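Glycosyl transferase family 9 (Veillonella parvula, PDB 3TOV) probably transfers a sugar, perhaps a heptose, from an activated donor to an acceptor. Local coordinates at residues R33-E47 with P57-G69. Numbering follows the deposited sequence.
Sequences RKAAPHSHITYVIDE and PNIDELIVVDKKG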
loop_
_atom_site.group_PDB
_atom_site.type_symbol
_atom_site.label_atom_id
_atom_site.label_comp_id
_atom_site.label_asym_id
_atom_site.label_seq_id
_atom_site.Cartn_x
_atom_site.Cartn_y
_atom_site.Cartn_z
ATOM N N ARG A 33 18.461 -4.874 -2.289
ATOM C CA ARG A 33 19.511 -4.764 -1.282
ATOM C C ARG A 33 20.180 -6.121 -0.958
ATOM O O ARG A 33 21.310 -6.167 -0.454
ATOM C CB ARG A 33 18.960 -4.068 -0.025
ATOM C CG ARG A 33 19.852 -4.143 1.211
ATOM C CD ARG A 33 21.175 -3.453 1.018
ATOM N NE ARG A 33 21.030 -2.009 1.051
ATOM C CZ ARG A 33 21.847 -1.173 0.424
ATOM N NH1 ARG A 33 21.642 0.139 0.502
ATOM N NH2 ARG A 33 22.864 -1.655 -0.288
ATOM N N LYS A 34 19.498 -7.220 -1.262
ATOM C CA LYS A 34 20.064 -8.541 -1.014
ATOM C C LYS A 34 21.167 -8.833 -2.020
ATOM O O LYS A 34 22.230 -9.360 -1.668
ATOM C CB LYS A 34 18.983 -9.613 -1.127
ATOM C CG LYS A 34 18.987 -10.612 0.010
ATOM C CD LYS A 34 18.161 -11.837 -0.326
ATOM C CE LYS A 34 16.671 -11.569 -0.260
ATOM N NZ LYS A 34 15.941 -12.861 -0.414
ATOM N N ALA A 35 20.890 -8.483 -3.275
ATOM C CA ALA A 35 21.812 -8.675 -4.391
ATOM C C ALA A 35 22.797 -7.519 -4.517
ATOM O O ALA A 35 23.690 -7.550 -5.360
ATOM C CB ALA A 35 21.036 -8.841 -5.687
ATOM N N ALA A 36 22.638 -6.501 -3.677
ATOM C CA ALA A 36 23.496 -5.324 -3.752
ATOM C C ALA A 36 23.928 -4.856 -2.373
ATOM O O ALA A 36 23.891 -3.657 -2.084
ATOM C CB ALA A 36 22.780 -4.207 -4.480
ATOM N N PRO A 37 24.360 -5.801 -1.525
ATOM C CA PRO A 37 24.638 -5.551 -0.108
ATOM C C PRO A 37 25.487 -4.310 0.107
ATOM O O PRO A 37 25.323 -3.619 1.108
ATOM C CB PRO A 37 25.428 -6.791 0.312
ATOM C CG PRO A 37 24.967 -7.841 -0.605
ATOM C CD PRO A 37 24.762 -7.159 -1.921
ATOM N N HIS A 38 26.380 -4.031 -0.833
ATOM C CA HIS A 38 27.342 -2.959 -0.654
ATOM C C HIS A 38 26.974 -1.737 -1.469
ATOM O O HIS A 38 27.395 -0.624 -1.158
ATOM C CB HIS A 38 28.736 -3.437 -1.041
ATOM C CG HIS A 38 29.131 -4.722 -0.386
ATOM N ND1 HIS A 38 29.390 -5.871 -1.100
ATOM C CD2 HIS A 38 29.300 -5.043 0.919
ATOM C CE1 HIS A 38 29.717 -6.842 -0.266
ATOM N NE2 HIS A 38 29.665 -6.367 0.966
ATOM N N SER A 39 26.186 -1.949 -2.514
ATOM C CA SER A 39 25.770 -0.863 -3.386
ATOM C C SER A 39 25.206 0.302 -2.584
ATOM O O SER A 39 24.607 0.115 -1.531
ATOM C CB SER A 39 24.717 -1.360 -4.371
ATOM O OG SER A 39 25.123 -2.581 -4.960
ATOM N N HIS A 40 25.418 1.511 -3.084
ATOM C CA HIS A 40 24.738 2.666 -2.533
ATOM C C HIS A 40 23.436 2.898 -3.292
ATOM O O HIS A 40 23.426 3.092 -4.514
ATOM C CB HIS A 40 25.607 3.919 -2.598
ATOM C CG HIS A 40 24.895 5.154 -2.143
ATOM N ND1 HIS A 40 23.992 5.825 -2.941
ATOM C CD2 HIS A 40 24.926 5.816 -0.962
ATOM C CE1 HIS A 40 23.506 6.855 -2.273
ATOM N NE2 HIS A 40 24.060 6.873 -1.072
ATOM N N ILE A 41 22.332 2.887 -2.562
ATOM C CA ILE A 41 21.032 2.920 -3.201
ATOM C C ILE A 41 20.280 4.163 -2.799
ATOM O O ILE A 41 20.254 4.516 -1.624
ATOM C CB ILE A 41 20.195 1.693 -2.821
ATOM C CG1 ILE A 41 20.861 0.417 -3.351
ATOM C CG2 ILE A 41 18.801 1.843 -3.370
ATOM C CD1 ILE A 41 20.304 -0.885 -2.791
ATOM N N THR A 42 19.666 4.826 -3.772
ATOM C CA THR A 42 18.858 5.997 -3.471
ATOM C C THR A 42 17.489 5.944 -4.163
ATOM O O THR A 42 17.391 5.582 -5.340
ATOM C CB THR A 42 19.623 7.322 -3.755
ATOM O OG1 THR A 42 18.826 8.178 -4.575
ATOM C CG2 THR A 42 20.961 7.048 -4.444
ATOM N N TYR A 43 16.444 6.288 -3.401
ATOM C CA TYR A 43 15.045 6.240 -3.842
ATOM C C TYR A 43 14.478 7.625 -4.105
ATOM O O TYR A 43 14.832 8.585 -3.435
ATOM C CB TYR A 43 14.194 5.614 -2.752
ATOM C CG TYR A 43 12.864 5.030 -3.212
ATOM C CD1 TYR A 43 12.710 3.661 -3.345
ATOM C CD2 TYR A 43 11.760 5.841 -3.474
ATOM C CE1 TYR A 43 11.520 3.105 -3.738
ATOM C CE2 TYR A 43 10.555 5.293 -3.874
ATOM C CZ TYR A 43 10.445 3.912 -4.002
ATOM O OH TYR A 43 9.271 3.304 -4.395
ATOM N N VAL A 44 13.559 7.713 -5.055
ATOM C CA VAL A 44 12.943 8.981 -5.405
ATOM C C VAL A 44 11.410 8.878 -5.489
ATOM O O VAL A 44 10.877 8.409 -6.498
ATOM C CB VAL A 44 13.503 9.476 -6.736
ATOM C CG1 VAL A 44 13.005 10.876 -7.043
ATOM C CG2 VAL A 44 15.028 9.442 -6.697
ATOM N N ILE A 45 10.721 9.309 -4.422
ATOM C CA ILE A 45 9.250 9.396 -4.392
ATOM C C ILE A 45 8.759 10.816 -4.584
ATOM O O ILE A 45 9.542 11.747 -4.792
ATOM C CB ILE A 45 8.616 9.018 -3.014
ATOM C CG1 ILE A 45 9.677 8.812 -1.940
ATOM C CG2 ILE A 45 7.587 7.907 -3.136
ATOM C CD1 ILE A 45 10.234 10.146 -1.437
ATOM N N ASP A 46 7.441 10.958 -4.455
ATOM C CA ASP A 46 6.765 12.243 -4.481
ATOM C C ASP A 46 6.599 12.765 -3.055
ATOM O O ASP A 46 6.209 12.022 -2.158
ATOM C CB ASP A 46 5.414 12.099 -5.189
ATOM C CG ASP A 46 4.302 12.861 -4.496
ATOM O OD1 ASP A 46 3.994 14.006 -4.907
ATOM O OD2 ASP A 46 3.728 12.303 -3.540
ATOM N N GLU A 47 6.899 14.048 -2.862
ATOM C CA GLU A 47 6.957 14.671 -1.541
ATOM C C GLU A 47 6.012 14.084 -0.483
ATOM O O GLU A 47 6.438 13.814 0.637
ATOM C CB GLU A 47 6.770 16.195 -1.655
ATOM C CG GLU A 47 5.386 16.729 -1.236
ATOM C CD GLU A 47 4.566 17.317 -2.392
ATOM O OE1 GLU A 47 4.083 16.541 -3.251
ATOM O OE2 GLU A 47 4.394 18.558 -2.433
ATOM N N PRO A 57 15.253 0.173 5.935
ATOM C CA PRO A 57 16.548 -0.488 6.131
ATOM C C PRO A 57 17.324 -0.669 4.836
ATOM O O PRO A 57 18.555 -0.711 4.852
ATOM C CB PRO A 57 16.158 -1.853 6.708
ATOM C CG PRO A 57 14.705 -1.717 7.125
ATOM C CD PRO A 57 14.127 -0.743 6.158
ATOM N N ASN A 58 16.602 -0.756 3.727
ATOM C CA ASN A 58 17.205 -1.072 2.445
ATOM C C ASN A 58 17.787 0.129 1.683
ATOM O O ASN A 58 18.616 -0.034 0.776
ATOM C CB ASN A 58 16.205 -1.846 1.586
ATOM C CG ASN A 58 15.792 -3.156 2.228
ATOM O OD1 ASN A 58 16.511 -4.153 2.145
ATOM N ND2 ASN A 58 14.633 -3.163 2.878
ATOM N N ILE A 59 17.376 1.335 2.064
ATOM C CA ILE A 59 17.815 2.535 1.357
ATOM C C ILE A 59 18.884 3.354 2.096
ATOM O O ILE A 59 18.997 3.295 3.324
ATOM C CB ILE A 59 16.618 3.402 0.996
ATOM C CG1 ILE A 59 15.711 2.613 0.069
ATOM C CG2 ILE A 59 17.062 4.672 0.301
ATOM C CD1 ILE A 59 14.513 3.379 -0.364
ATOM N N ASP A 60 19.681 4.093 1.330
ATOM C CA ASP A 60 20.752 4.916 1.881
ATOM C C ASP A 60 20.335 6.365 1.826
ATOM O O ASP A 60 20.779 7.182 2.632
ATOM C CB ASP A 60 22.031 4.782 1.049
ATOM C CG ASP A 60 22.571 3.379 1.023
ATOM O OD1 ASP A 60 22.821 2.816 2.110
ATOM O OD2 ASP A 60 22.743 2.844 -0.092
ATOM N N GLU A 61 19.496 6.683 0.848
ATOM C CA GLU A 61 19.216 8.064 0.514
ATOM C C GLU A 61 17.882 8.142 -0.198
ATOM O O GLU A 61 17.664 7.470 -1.204
ATOM C CB GLU A 61 20.320 8.625 -0.384
ATOM C CG GLU A 61 20.614 10.102 -0.171
ATOM C CD GLU A 61 21.882 10.341 0.649
ATOM O OE1 GLU A 61 21.773 10.813 1.802
ATOM O OE2 GLU A 61 22.992 10.066 0.138
ATOM N N LEU A 62 17.002 8.981 0.341
ATOM C CA LEU A 62 15.658 9.195 -0.176
ATOM C C LEU A 62 15.475 10.666 -0.546
ATOM O O LEU A 62 15.694 11.558 0.282
ATOM C CB LEU A 62 14.642 8.794 0.895
ATOM C CG LEU A 62 13.171 9.168 0.733
ATOM C CD1 LEU A 62 12.668 8.583 -0.537
ATOM C CD2 LEU A 62 12.386 8.645 1.901
ATOM N N ILE A 63 15.084 10.919 -1.791
ATOM C CA ILE A 63 14.917 12.288 -2.279
ATOM C C ILE A 63 13.529 12.461 -2.893
ATOM O O ILE A 63 13.123 11.662 -3.745
ATOM C CB ILE A 63 16.032 12.691 -3.299
ATOM C CG1 ILE A 63 15.473 12.844 -4.705
ATOM C CG2 ILE A 63 17.210 11.699 -3.298
ATOM C CD1 ILE A 63 16.536 13.239 -5.693
ATOM N N VAL A 64 12.795 13.485 -2.452
ATOM C CA VAL A 64 11.381 13.622 -2.818
ATOM C C VAL A 64 11.156 14.674 -3.901
ATOM O O VAL A 64 12.075 15.400 -4.240
ATOM C CB VAL A 64 10.530 13.943 -1.579
ATOM C CG1 VAL A 64 11.262 13.502 -0.338
ATOM C CG2 VAL A 64 10.226 15.428 -1.507
ATOM N N VAL A 65 9.951 14.739 -4.467
ATOM C CA VAL A 65 9.623 15.792 -5.440
ATOM C C VAL A 65 8.194 16.318 -5.277
ATOM O O VAL A 65 7.317 15.581 -4.839
ATOM C CB VAL A 65 9.791 15.316 -6.911
ATOM C CG1 VAL A 65 10.809 14.212 -7.012
ATOM C CG2 VAL A 65 8.450 14.868 -7.475
ATOM N N ASP A 66 7.958 17.579 -5.644
ATOM C CA ASP A 66 6.600 18.130 -5.648
ATOM C C ASP A 66 6.023 18.203 -7.051
ATOM O O ASP A 66 6.698 17.878 -8.023
ATOM C CB ASP A 66 6.564 19.524 -5.021
ATOM C CG ASP A 66 7.241 19.572 -3.673
ATOM O OD1 ASP A 66 8.361 19.023 -3.560
ATOM O OD2 ASP A 66 6.652 20.146 -2.731
ATOM N N LYS A 67 4.772 18.639 -7.158
ATOM C CA LYS A 67 4.143 18.801 -8.466
ATOM C C LYS A 67 2.779 19.479 -8.407
ATOM O O LYS A 67 2.125 19.523 -7.362
ATOM C CB LYS A 67 4.036 17.455 -9.197
ATOM C CG LYS A 67 3.650 16.279 -8.309
ATOM C CD LYS A 67 2.255 16.437 -7.736
ATOM C CE LYS A 67 1.962 15.354 -6.717
ATOM N NZ LYS A 67 0.626 15.530 -6.090
ATOM N N LYS A 68 2.363 20.007 -9.551
ATOM C CA LYS A 68 1.032 20.569 -9.702
ATOM C C LYS A 68 0.745 20.760 -11.184
ATOM O O LYS A 68 -0.148 20.124 -11.745
ATOM C CB LYS A 68 0.907 21.902 -8.961
ATOM C CG LYS A 68 -0.445 22.564 -9.145
ATOM C CD LYS A 68 -0.527 23.908 -8.453
ATOM C CE LYS A 68 -1.936 24.464 -8.549
ATOM N NZ LYS A 68 -2.036 25.824 -7.964
ATOM N N GLY A 69 1.518 21.638 -11.813
ATOM C CA GLY A 69 1.391 21.881 -13.235
ATOM C C GLY A 69 2.578 21.303 -13.978
ATOM O O GLY A 69 3.388 20.576 -13.399
HETATM O O HOH W 1 25.700 1.401 1.109
#
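With CG anti to the backbone N (chi1 168°) and the chain bent at the next two torsions, R33, on helix 26-35, curls its chain round and lays its guanidinium beside D60, whose own CG, anti to its carbonyl carbon, swings OD2 to where both R33 NH1 and I41 N can meet it. R33 NH1 forms a salt bridge with D60 OD2 at 3.0 Å; OD2 lies in the guanidinium plane, at its edge, while the carboxylate is turned 58° against it and is met from above its own plane. NE and NH1 also make weak bonds to N58 O, whereas NH2 gives S39 O a full, nearly straight hydrogen bond of 2.8 Å. On one face of the group sits I41 CD1. D60 OD2 has a second donor, I41 N, which takes its anti lone pair, and D60 CB rests over the face of the H40 ring. A leucine in place of R33 would probably leave D60 without its charge partner and the carbonyls of N58 and S39 without these donors.

From here strands 40-46 and 61-65 run parallel, with 61-65 at the edge of the six-stranded 3-2-1-4-5-6 sheet of the N-terminal Rossmann-like domain, one of the two in this GT-B fold. Y43 supplies the register: its N donates to E61 O (2.8 Å) and its O accepts from I63 N (2.9 Å). Side chains alternate between the two faces of the sheet. V44 CG1 packs on I63 CG1 at 3.9 Å, on the side where helix 70-87 covers I63; Y43 lies beside L62 on the other, its OH hydrogen-bonded to T25 OG1. Farther along, poorly ordered K67 reaches back toward D46 in a loose, long salt bridge, NZ to OD1 3.9 Å.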